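PDB 3HRS: metalloregulator ScaR, which acts as a manganese-responsive, DNA-binding transcriptional repressor of the DtxR/MntR family and works as a homodimer. Local coordinates for residues Y72-L77 / H102-H107; R111-Q114 / Y118-A121; E144-K149 / I209-I214; Y190-D195 / I199-P204. All coordinates share one frame; numbering follows the deposited sequence.

Contact 1. Residues Y72-L77 / H102-H107; sequences YRKHRL and HTVSDH. With SO4 (sulfate ion), chain C.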
# COMPACT_ATOMS: atom_id res chain seq x y z
N TYR A 72 -3.02 -11.58 10.69
CA TYR A 72 -3.37 -12.53 9.68
C TYR A 72 -4.36 -11.90 8.70
O TYR A 72 -4.25 -12.13 7.48
CB TYR A 72 -3.87 -13.81 10.33
CG TYR A 72 -2.77 -14.81 10.64
CD1 TYR A 72 -2.32 -15.68 9.68
CD2 TYR A 72 -2.22 -14.90 11.90
CE1 TYR A 72 -1.33 -16.60 9.95
CE2 TYR A 72 -1.23 -15.82 12.18
CZ TYR A 72 -0.78 -16.67 11.21
OH TYR A 72 0.21 -17.59 11.49
N ARG A 73 -5.30 -11.09 9.21
CA ARG A 73 -6.18 -10.32 8.32
C ARG A 73 -5.37 -9.50 7.34
O ARG A 73 -5.54 -9.64 6.11
CB ARG A 73 -7.13 -9.39 9.06
CG ARG A 73 -8.52 -9.95 9.19
CD ARG A 73 -9.40 -9.05 10.05
NE ARG A 73 -9.93 -7.90 9.34
CZ ARG A 73 -10.93 -7.95 8.45
NH1 ARG A 73 -11.50 -9.11 8.12
NH2 ARG A 73 -11.35 -6.84 7.87
N LYS A 74 -4.49 -8.67 7.88
CA LYS A 74 -3.70 -7.74 7.08
C LYS A 74 -2.96 -8.51 6.00
O LYS A 74 -3.12 -8.25 4.79
CB LYS A 74 -2.72 -6.98 7.97
CG LYS A 74 -2.27 -5.66 7.41
CD LYS A 74 -0.92 -5.23 7.98
CE LYS A 74 -1.07 -4.35 9.23
NZ LYS A 74 -0.91 -5.08 10.50
N HIS A 75 -2.19 -9.50 6.44
CA HIS A 75 -1.37 -10.33 5.58
C HIS A 75 -2.13 -11.14 4.52
O HIS A 75 -1.73 -11.18 3.35
CB HIS A 75 -0.62 -11.30 6.45
CG HIS A 75 0.14 -12.32 5.68
ND1 HIS A 75 1.32 -12.02 5.03
CD2 HIS A 75 -0.10 -13.63 5.46
CE1 HIS A 75 1.78 -13.12 4.46
NE2 HIS A 75 0.94 -14.11 4.70
N ARG A 76 -3.23 -11.79 4.92
CA ARG A 76 -4.02 -12.52 3.94
C ARG A 76 -4.88 -11.62 3.03
O ARG A 76 -5.07 -11.94 1.87
CB ARG A 76 -4.85 -13.64 4.60
CG ARG A 76 -3.96 -14.76 5.09
CD ARG A 76 -4.57 -15.64 6.19
NE ARG A 76 -3.56 -16.62 6.62
CZ ARG A 76 -3.79 -17.64 7.45
NH1 ARG A 76 -5.00 -17.85 7.95
NH2 ARG A 76 -2.79 -18.45 7.77
N LEU A 77 -5.41 -10.51 3.52
CA LEU A 77 -6.14 -9.67 2.58
C LEU A 77 -5.19 -8.99 1.55
O LEU A 77 -5.51 -8.92 0.38
CB LEU A 77 -7.04 -8.66 3.29
CG LEU A 77 -8.24 -9.18 4.07
CD1 LEU A 77 -8.77 -8.12 5.07
CD2 LEU A 77 -9.31 -9.54 3.13
N HIS A 102 3.91 -3.90 6.63
CA HIS A 102 4.53 -3.11 7.69
C HIS A 102 4.19 -1.62 7.59
O HIS A 102 4.72 -0.80 8.34
CB HIS A 102 6.04 -3.35 7.69
CG HIS A 102 6.44 -4.66 8.30
ND1 HIS A 102 7.51 -4.79 9.15
CD2 HIS A 102 5.88 -5.89 8.20
CE1 HIS A 102 7.61 -6.05 9.54
NE2 HIS A 102 6.63 -6.74 8.98
N THR A 103 3.28 -1.30 6.69
CA THR A 103 3.08 0.07 6.27
C THR A 103 1.61 0.47 6.23
O THR A 103 1.23 1.49 6.79
CB THR A 103 3.70 0.28 4.89
OG1 THR A 103 5.13 0.34 5.05
CG2 THR A 103 3.19 1.57 4.23
N VAL A 104 0.78 -0.31 5.54
CA VAL A 104 -0.61 0.08 5.44
C VAL A 104 -1.26 0.08 6.80
O VAL A 104 -0.90 -0.73 7.68
CB VAL A 104 -1.42 -0.81 4.49
CG1 VAL A 104 -0.89 -0.69 3.08
CG2 VAL A 104 -1.38 -2.25 4.97
N SER A 105 -2.21 1.00 6.96
CA SER A 105 -2.97 1.18 8.18
C SER A 105 -4.10 0.17 8.31
O SER A 105 -4.54 -0.42 7.32
CB SER A 105 -3.60 2.56 8.17
OG SER A 105 -4.73 2.61 7.33
N ASP A 106 -4.59 -0.02 9.53
CA ASP A 106 -5.78 -0.85 9.71
C ASP A 106 -7.02 -0.36 8.95
O ASP A 106 -7.87 -1.15 8.56
CB ASP A 106 -6.05 -1.06 11.19
CG ASP A 106 -5.00 -1.95 11.84
OD1 ASP A 106 -4.14 -2.48 11.08
OD2 ASP A 106 -5.04 -2.12 13.08
N HIS A 107 -7.11 0.93 8.69
CA HIS A 107 -8.24 1.45 7.93
C HIS A 107 -8.12 1.05 6.45
O HIS A 107 -9.13 0.82 5.76
CB HIS A 107 -8.34 2.97 8.11
CG HIS A 107 -9.37 3.63 7.23
ND1 HIS A 107 -9.03 4.45 6.17
CD2 HIS A 107 -10.72 3.64 7.29
CE1 HIS A 107 -10.13 4.91 5.59
NE2 HIS A 107 -11.17 4.43 6.25
S SO4 C . 0.59 -19.72 7.11
O1 SO4 C . -0.31 -20.71 6.49
O2 SO4 C . 0.46 -19.84 8.56
O3 SO4 C . 1.99 -19.97 6.74
O4 SO4 C . 0.19 -18.37 6.68

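Contact 2. Residues R111-Q114 / Y118-A121; sequences RLDQ and YPKA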
# COMPACT_ATOMS: atom_id res chain seq x y z
N ARG A 111 -10.97 -1.15 4.50
CA ARG A 111 -11.56 -0.80 3.20
C ARG A 111 -11.26 -1.91 2.16
O ARG A 111 -12.16 -2.35 1.44
CB ARG A 111 -11.05 0.56 2.73
CG ARG A 111 -11.23 1.68 3.75
CD ARG A 111 -12.65 1.75 4.25
NE ARG A 111 -13.59 1.83 3.15
CZ ARG A 111 -14.89 2.06 3.28
NH1 ARG A 111 -15.42 2.26 4.48
NH2 ARG A 111 -15.66 2.11 2.20
N LEU A 112 -10.00 -2.33 2.12
CA LEU A 112 -9.53 -3.42 1.29
C LEU A 112 -10.47 -4.60 1.38
O LEU A 112 -10.83 -5.19 0.38
CB LEU A 112 -8.16 -3.87 1.75
CG LEU A 112 -7.13 -4.20 0.66
CD1 LEU A 112 -6.45 -5.48 1.01
CD2 LEU A 112 -7.75 -4.25 -0.77
N ASP A 113 -10.84 -4.95 2.61
CA ASP A 113 -11.68 -6.12 2.85
C ASP A 113 -12.97 -5.97 2.08
O ASP A 113 -13.41 -6.88 1.41
CB ASP A 113 -11.99 -6.24 4.34
CG ASP A 113 -12.60 -7.58 4.72
OD1 ASP A 113 -12.40 -8.58 4.01
OD2 ASP A 113 -13.27 -7.63 5.77
N GLN A 114 -13.56 -4.79 2.19
CA GLN A 114 -14.80 -4.50 1.51
C GLN A 114 -14.60 -4.56 -0.00
O GLN A 114 -15.44 -5.11 -0.73
CB GLN A 114 -15.29 -3.11 1.90
CG GLN A 114 -16.64 -2.84 1.33
CD GLN A 114 -17.26 -1.56 1.84
OE1 GLN A 114 -16.56 -0.63 2.24
NE2 GLN A 114 -18.59 -1.51 1.84
N TYR A 118 -15.15 -9.30 1.01
CA TYR A 118 -15.11 -10.15 2.21
C TYR A 118 -14.74 -11.60 1.97
O TYR A 118 -15.54 -12.50 2.24
CB TYR A 118 -16.42 -10.04 2.98
CG TYR A 118 -16.84 -8.61 3.18
CD1 TYR A 118 -17.79 -8.03 2.34
CD2 TYR A 118 -16.28 -7.83 4.18
CE1 TYR A 118 -18.18 -6.73 2.50
CE2 TYR A 118 -16.67 -6.50 4.35
CZ TYR A 118 -17.61 -5.96 3.50
OH TYR A 118 -18.02 -4.63 3.62
N PRO A 119 -13.51 -11.84 1.47
CA PRO A 119 -13.01 -13.20 1.24
C PRO A 119 -12.78 -13.96 2.55
O PRO A 119 -12.06 -13.49 3.43
CB PRO A 119 -11.66 -12.99 0.54
CG PRO A 119 -11.45 -11.46 0.45
CD PRO A 119 -12.50 -10.78 1.23
N LYS A 120 -13.37 -15.14 2.67
CA LYS A 120 -13.17 -15.98 3.83
C LYS A 120 -11.86 -16.78 3.77
O LYS A 120 -11.58 -17.59 4.66
CB LYS A 120 -14.37 -16.91 4.00
CG LYS A 120 -15.58 -16.25 4.71
CD LYS A 120 -16.91 -16.59 4.01
CE LYS A 120 -16.80 -17.81 3.06
NZ LYS A 120 -16.88 -19.17 3.69
N ALA A 121 -11.05 -16.55 2.74
CA ALA A 121 -9.79 -17.28 2.61
C ALA A 121 -8.85 -16.67 1.57
O ALA A 121 -9.31 -16.22 0.52
CB ALA A 121 -10.07 -18.72 2.27

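Contact 3. Residues E144-K149 / I209-I214; sequences EEAKEK and IYVEKI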
# COMPACT_ATOMS: atom_id res chain seq x y z
N GLU A 144 0.98 -35.11 7.51
CA GLU A 144 1.63 -36.06 8.41
C GLU A 144 0.64 -36.69 9.40
O GLU A 144 0.75 -37.88 9.71
CB GLU A 144 2.81 -35.43 9.15
CG GLU A 144 2.49 -34.88 10.52
CD GLU A 144 3.73 -34.69 11.36
OE1 GLU A 144 3.90 -33.60 11.95
OE2 GLU A 144 4.55 -35.63 11.42
N GLU A 145 -0.32 -35.90 9.89
CA GLU A 145 -1.30 -36.46 10.80
C GLU A 145 -2.57 -36.90 10.06
O GLU A 145 -3.68 -36.78 10.57
CB GLU A 145 -1.60 -35.51 11.97
CG GLU A 145 -2.43 -34.28 11.63
CD GLU A 145 -2.20 -33.13 12.63
OE1 GLU A 145 -2.54 -31.97 12.29
OE2 GLU A 145 -1.68 -33.39 13.73
N ALA A 146 -2.38 -37.43 8.85
CA ALA A 146 -3.49 -37.95 8.06
C ALA A 146 -3.56 -39.47 8.19
O ALA A 146 -2.64 -40.18 7.78
CB ALA A 146 -3.34 -37.54 6.60
N LYS A 147 -4.67 -39.96 8.75
CA LYS A 147 -4.84 -41.39 9.03
C LYS A 147 -5.06 -42.23 7.76
O LYS A 147 -4.14 -42.90 7.28
CB LYS A 147 -5.99 -41.62 10.02
CG LYS A 147 -5.59 -41.68 11.50
CD LYS A 147 -6.82 -41.67 12.41
CE LYS A 147 -6.79 -42.80 13.46
NZ LYS A 147 -5.92 -42.55 14.65
N GLU A 148 -6.27 -42.17 7.22
CA GLU A 148 -6.68 -42.97 6.07
C GLU A 148 -5.86 -42.69 4.80
O GLU A 148 -5.35 -41.60 4.61
CB GLU A 148 -8.17 -42.74 5.77
CG GLU A 148 -9.14 -43.25 6.84
CD GLU A 148 -10.60 -42.96 6.53
OE1 GLU A 148 -11.43 -43.89 6.63
OE2 GLU A 148 -10.93 -41.80 6.18
N LYS A 149 -5.77 -43.70 3.93
CA LYS A 149 -5.15 -43.53 2.62
C LYS A 149 -6.21 -43.17 1.58
O LYS A 149 -7.41 -43.14 1.88
CB LYS A 149 -4.39 -44.79 2.20
CG LYS A 149 -3.49 -45.38 3.27
CD LYS A 149 -4.14 -46.57 3.98
CE LYS A 149 -3.13 -47.34 4.82
NZ LYS A 149 -3.62 -48.69 5.25
N ILE A 209 1.63 -29.13 4.81
CA ILE A 209 0.65 -29.24 3.76
C ILE A 209 -0.64 -29.72 4.41
O ILE A 209 -0.63 -30.67 5.20
CB ILE A 209 1.12 -30.27 2.75
CG1 ILE A 209 2.15 -29.63 1.82
CG2 ILE A 209 -0.03 -30.86 1.97
CD1 ILE A 209 3.05 -30.67 1.22
N TYR A 210 -1.75 -29.07 4.09
CA TYR A 210 -2.98 -29.40 4.78
C TYR A 210 -3.99 -30.01 3.82
O TYR A 210 -4.24 -29.44 2.75
CB TYR A 210 -3.57 -28.14 5.41
CG TYR A 210 -2.70 -27.55 6.47
CD1 TYR A 210 -1.52 -26.90 6.14
CD2 TYR A 210 -3.05 -27.62 7.82
CE1 TYR A 210 -0.72 -26.33 7.12
CE2 TYR A 210 -2.26 -27.06 8.80
CZ TYR A 210 -1.10 -26.42 8.45
OH TYR A 210 -0.31 -25.88 9.42
N VAL A 211 -4.56 -31.15 4.21
CA VAL A 211 -5.51 -31.85 3.34
C VAL A 211 -6.87 -32.15 3.98
O VAL A 211 -7.05 -32.01 5.19
CB VAL A 211 -4.93 -33.16 2.85
CG1 VAL A 211 -3.66 -32.89 2.09
CG2 VAL A 211 -4.70 -34.10 4.05
N GLU A 212 -7.81 -32.56 3.14
CA GLU A 212 -9.12 -32.98 3.61
C GLU A 212 -9.64 -34.12 2.74
O GLU A 212 -9.75 -33.97 1.52
CB GLU A 212 -10.10 -31.80 3.63
CG GLU A 212 -10.47 -31.35 5.04
CD GLU A 212 -9.78 -30.08 5.44
OE1 GLU A 212 -9.13 -29.47 4.56
OE2 GLU A 212 -9.88 -29.67 6.61
N LYS A 213 -9.94 -35.26 3.37
CA LYS A 213 -10.22 -36.50 2.63
C LYS A 213 -11.46 -36.38 1.77
O LYS A 213 -12.57 -36.30 2.29
CB LYS A 213 -10.37 -37.70 3.57
CG LYS A 213 -10.81 -38.98 2.86
CD LYS A 213 -11.65 -39.89 3.76
CE LYS A 213 -13.04 -39.31 4.04
NZ LYS A 213 -14.04 -39.55 2.95
N ILE A 214 -11.26 -36.39 0.46
CA ILE A 214 -12.37 -36.36 -0.47
C ILE A 214 -12.78 -37.79 -0.79
O ILE A 214 -13.97 -38.14 -0.75
CB ILE A 214 -12.03 -35.55 -1.74
CG1 ILE A 214 -12.92 -35.98 -2.91
CG2 ILE A 214 -10.58 -35.72 -2.12
CD1 ILE A 214 -12.35 -35.62 -4.26
OXT ILE A 214 -11.94 -38.65 -1.06

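Contact 4. Residues Y190-D195 / I199-P204; sequences YSLEVD and IQLAQP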
# COMPACT_ATOMS: atom_id res chain seq x y z
N TYR A 190 6.48 -39.84 2.77
CA TYR A 190 5.07 -39.84 2.42
C TYR A 190 4.95 -39.96 0.92
O TYR A 190 5.64 -39.27 0.16
CB TYR A 190 4.40 -38.56 2.94
CG TYR A 190 4.38 -38.46 4.44
CD1 TYR A 190 3.23 -38.76 5.17
CD2 TYR A 190 5.52 -38.08 5.14
CE1 TYR A 190 3.22 -38.68 6.56
CE2 TYR A 190 5.52 -37.99 6.52
CZ TYR A 190 4.37 -38.29 7.22
OH TYR A 190 4.38 -38.21 8.60
N SER A 191 4.08 -40.86 0.48
CA SER A 191 3.89 -41.11 -0.94
C SER A 191 2.62 -40.42 -1.44
O SER A 191 1.54 -40.57 -0.86
CB SER A 191 3.83 -42.61 -1.21
OG SER A 191 4.84 -43.30 -0.48
N LEU A 192 2.75 -39.66 -2.52
CA LEU A 192 1.60 -38.97 -3.08
C LEU A 192 1.48 -39.23 -4.58
O LEU A 192 2.48 -39.47 -5.26
CB LEU A 192 1.68 -37.46 -2.82
CG LEU A 192 1.50 -37.02 -1.37
CD1 LEU A 192 1.78 -35.53 -1.19
CD2 LEU A 192 0.11 -37.37 -0.87
N GLU A 193 0.25 -39.16 -5.07
CA GLU A 193 -0.04 -39.31 -6.49
C GLU A 193 -0.63 -38.01 -7.04
O GLU A 193 -1.85 -37.82 -7.04
CB GLU A 193 -1.01 -40.47 -6.70
CG GLU A 193 -1.11 -40.96 -8.13
CD GLU A 193 0.01 -41.90 -8.48
OE1 GLU A 193 -0.06 -42.53 -9.56
OE2 GLU A 193 0.97 -42.01 -7.68
N VAL A 194 0.25 -37.12 -7.49
CA VAL A 194 -0.17 -35.82 -7.99
C VAL A 194 -0.05 -35.76 -9.51
O VAL A 194 1.04 -35.64 -10.05
CB VAL A 194 0.67 -34.67 -7.37
CG1 VAL A 194 2.16 -34.97 -7.49
CG2 VAL A 194 0.33 -33.35 -8.04
N ASP A 195 -1.20 -35.84 -10.18
CA ASP A 195 -1.22 -35.89 -11.63
C ASP A 195 -0.69 -37.24 -12.10
O ASP A 195 0.14 -37.31 -13.01
CB ASP A 195 -0.39 -34.75 -12.24
CG ASP A 195 -1.09 -33.40 -12.17
OD1 ASP A 195 -2.31 -33.35 -12.46
OD2 ASP A 195 -0.42 -32.40 -11.83
N ILE A 199 5.49 -39.13 -6.12
CA ILE A 199 6.32 -38.10 -5.53
C ILE A 199 6.49 -38.40 -4.04
O ILE A 199 5.57 -38.88 -3.39
CB ILE A 199 5.68 -36.73 -5.76
CG1 ILE A 199 6.70 -35.61 -5.55
CG2 ILE A 199 4.46 -36.55 -4.86
CD1 ILE A 199 6.17 -34.24 -5.90
N GLN A 200 7.68 -38.12 -3.51
CA GLN A 200 7.98 -38.45 -2.11
C GLN A 200 8.30 -37.22 -1.26
O GLN A 200 9.26 -36.50 -1.53
CB GLN A 200 9.15 -39.43 -2.05
CG GLN A 200 9.31 -40.30 -3.29
CD GLN A 200 8.35 -41.47 -3.31
OE1 GLN A 200 7.97 -41.99 -2.26
NE2 GLN A 200 7.96 -41.90 -4.51
N LEU A 201 7.51 -36.97 -0.21
CA LEU A 201 7.79 -35.85 0.68
C LEU A 201 8.38 -36.33 1.99
O LEU A 201 8.01 -37.38 2.51
CB LEU A 201 6.54 -35.03 0.99
CG LEU A 201 5.42 -34.73 -0.00
CD1 LEU A 201 4.33 -33.96 0.75
CD2 LEU A 201 5.91 -33.96 -1.22
N ALA A 202 9.28 -35.53 2.54
CA ALA A 202 9.82 -35.78 3.86
C ALA A 202 8.84 -35.30 4.93
O ALA A 202 7.87 -34.60 4.64
CB ALA A 202 11.16 -35.09 4.02
N GLN A 203 9.11 -35.67 6.17
CA GLN A 203 8.28 -35.24 7.29
C GLN A 203 8.12 -33.71 7.39
O GLN A 203 7.01 -33.21 7.52
CB GLN A 203 8.82 -35.82 8.60
CG GLN A 203 7.90 -35.65 9.80
CD GLN A 203 8.03 -34.28 10.46
OE1 GLN A 203 9.00 -33.55 10.24
NE2 GLN A 203 7.04 -33.92 11.27
N PRO A 204 9.24 -32.97 7.34
CA PRO A 204 9.15 -31.51 7.52
C PRO A 204 8.23 -30.82 6.50
O PRO A 204 7.67 -29.77 6.82
CB PRO A 204 10.60 -31.05 7.35
CG PRO A 204 11.27 -32.18 6.60
CD PRO A 204 10.63 -33.39 7.19

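Contact 1. Residues Y72-L77 / H102-H107
Lys74, on helix 62-84, illustrates how one long side chain reaches from one helix towards the start of another, passing Val104 on the way to Asp106. Its chain leaves CB with CG anti to the backbone N (chi1 -156°), which sends it out towards 102-107. Lys74 CD then passes CG2 of Val104 at 4.3 Å, and Lys74 CE lies 3.9 Å from Val104 O and 4.0 Å from Asp106 OD1. Bends at the last two torsions bring Lys74 NZ to 4.2 Å from Asp106 OD1; the two side chains cross at about a right angle. Asp106 begins helix 106-115, whose N-cap is Ser105, its OG bonded to Phe108 N and to Glu96 of the second subunit. On helix 62-84, Arg76 sends its guanidinium to a sulfate ion, probably from the crystallisation liquor, Arg76 NH2 donating almost straight (168°) to sulfate O4 over 3.2 Å. CD1 of Tyr72 lies over one face of that guanidinium, and His158 ND1 and Asp159 N also hold the sulfate. The contact itself is loose, with one distant aliphatic touch and a charge attraction that is probably weak, which Lys74 also directs weakly to Glu5.

Contact 2. Residues R111-Q114 / Y118-A121
The C-terminal end of helix 106-115 and the loop that leaves it are joined where Tyr118 folds back over Asp113 and Gln114, an example of a helix terminus tied by backbone and side chain together. Tyr118 N, five residues on, donates to Asp113 O (3.0 Å, N-H...O 167°), arriving tilted out of the carbonyl plane. With CG beside its own backbone N (chi1 -48°), the tyrosine lays one ring face over the backbone of the helix: Gln114 CA sits 4.1 Å from the ring centroid in a CH-pi contact, offset toward the rim. The Gln114 side chain runs alongside the ring in the same direction, its CG reaching the phenol OH. The Asp113 carboxylate stands nearly upright to the ring, 78° between planes, with OD2 3.4 Å from Tyr118 CD2, while OD1 meets Pro119 CD at 3.5 Å. Arg73 of helix 62-84 takes OD2 in a salt bridge. Asp113 thus works through two groups: its main-chain carbonyl anchors the loop, and its buried carboxylate, probably stabilised as an anion by Arg73, is flanked by the carbons Tyr118 CD2 and Pro119 CD. Nearby is Cys122, a zinc ligand when the metal is bound; this chain carries none.

Contact 3. Residues E144-K149 / I209-I214
Ala146 and Val211 make the more sheltered half of this contact, with Val211 buried, and Glu148 with Lys213 the exposed half, a compact case of a loop running alongside a strand with its apolar residue inward and its charges outward. Their backbones stay well apart, Ala146 CA and Val211 CA 8.0 Å from each other, too far for strand pairing, so side chains alone bridge the gap. On the inner side Ala146 CB points at the strand and touches Val211 CG2 lightly, at 4.5 Å; the closer packing there comes from Leu141 and Tyr152, which lie against the same valine. Tyr152 of strand 150-157 also touches Lys213 and hydrogen-bonds Glu148 O, so it serves both segments. Towards solvent the fit is loose, because both residues are exposed and their charged ends do not meet. Glu148 reaches out extended beyond CG, and its OE2 comes to the aliphatic CD and CE of Lys213. Lys213 is bent at its last three torsions (chi3 71°), which turns its NZ away from the carboxylate, 5.0 Å from Glu148 OE2, so any attraction between the charges is probably weak. Strand 209-212 itself pairs with strand 150-157 on one side and, through Ile209 and Val211, bonds to Leu143 and Leu141; closing of the last strand against residues 141 and 143, before strand 150-157, is consistent with the small SH3-like beta domain of the FeoA family.

Contact 4. Residues Y190-D195 / I199-P204
Ile199 holds CG1 anti to its backbone N (chi1 -162°), which leaves CG2 in the crowded position, 3.6 Å from Leu192 CB and 3.8 Å from Val194 CG1. The first torsion of Leu192, with CG beside its backbone N (chi1 -69°), serves another touch: Leu192 CD1 and Leu201 CD1 meet at 3.6 Å, the two chains passing at a slant. Tyr190 shares this face, its ring edge lying near Leu201 O and its CE2 approaching Gln203 CA at 4.0 Å. Ser191 and Gln200 point to the other face, where OG and OE1 stay too far apart to bond. The backbone underneath explains the pattern. Tyr190 and Leu201 form a hydrogen-bonded pair (Tyr190 N to Leu201 O 2.9 Å, Leu201 N to Tyr190 O 3.0 Å), as do Leu192 and Ile199, with Leu192 N to Ile199 O at 3.1 Å and a weak return bond from Ile199 N. Ser191 and Gln200 are the non-hydrogen-bonded pair between them, and Gln200 CA adds a CA-H...O contact to Tyr190 O. Leu143 packs on Leu192 and Leu201, and strand 177-184 flanks Ser191 to Val194. Antiparallel pairing of strands 189-194 and 197-201, joined by a short turn, makes this a beta hairpin, an outermost part of a five-stranded sheet consistent with the SH3-like FeoA family.

Overall arrangement
Reading from the N terminus, contact 1 comes first, closing the run from helix 62-84 through helix 90-101 to the start of helix 106-115. Contact 2 follows in series, fastening the far end of that last helix to its outgoing loop, and the two touch through Leu77, which packs on Asp113 and Pro119, within the metal-binding and dimerisation region. The chain then enters the FeoA domain. Contact 3 closes the longest loop, from 144-149 to the C-terminal strand, and contact 4, a hairpin, nests inside it. Glu144 to Gln203 and Ile209 to Leu201 join this pair. Contacts 1 and 3 do not touch, their centres about 31 Å apart.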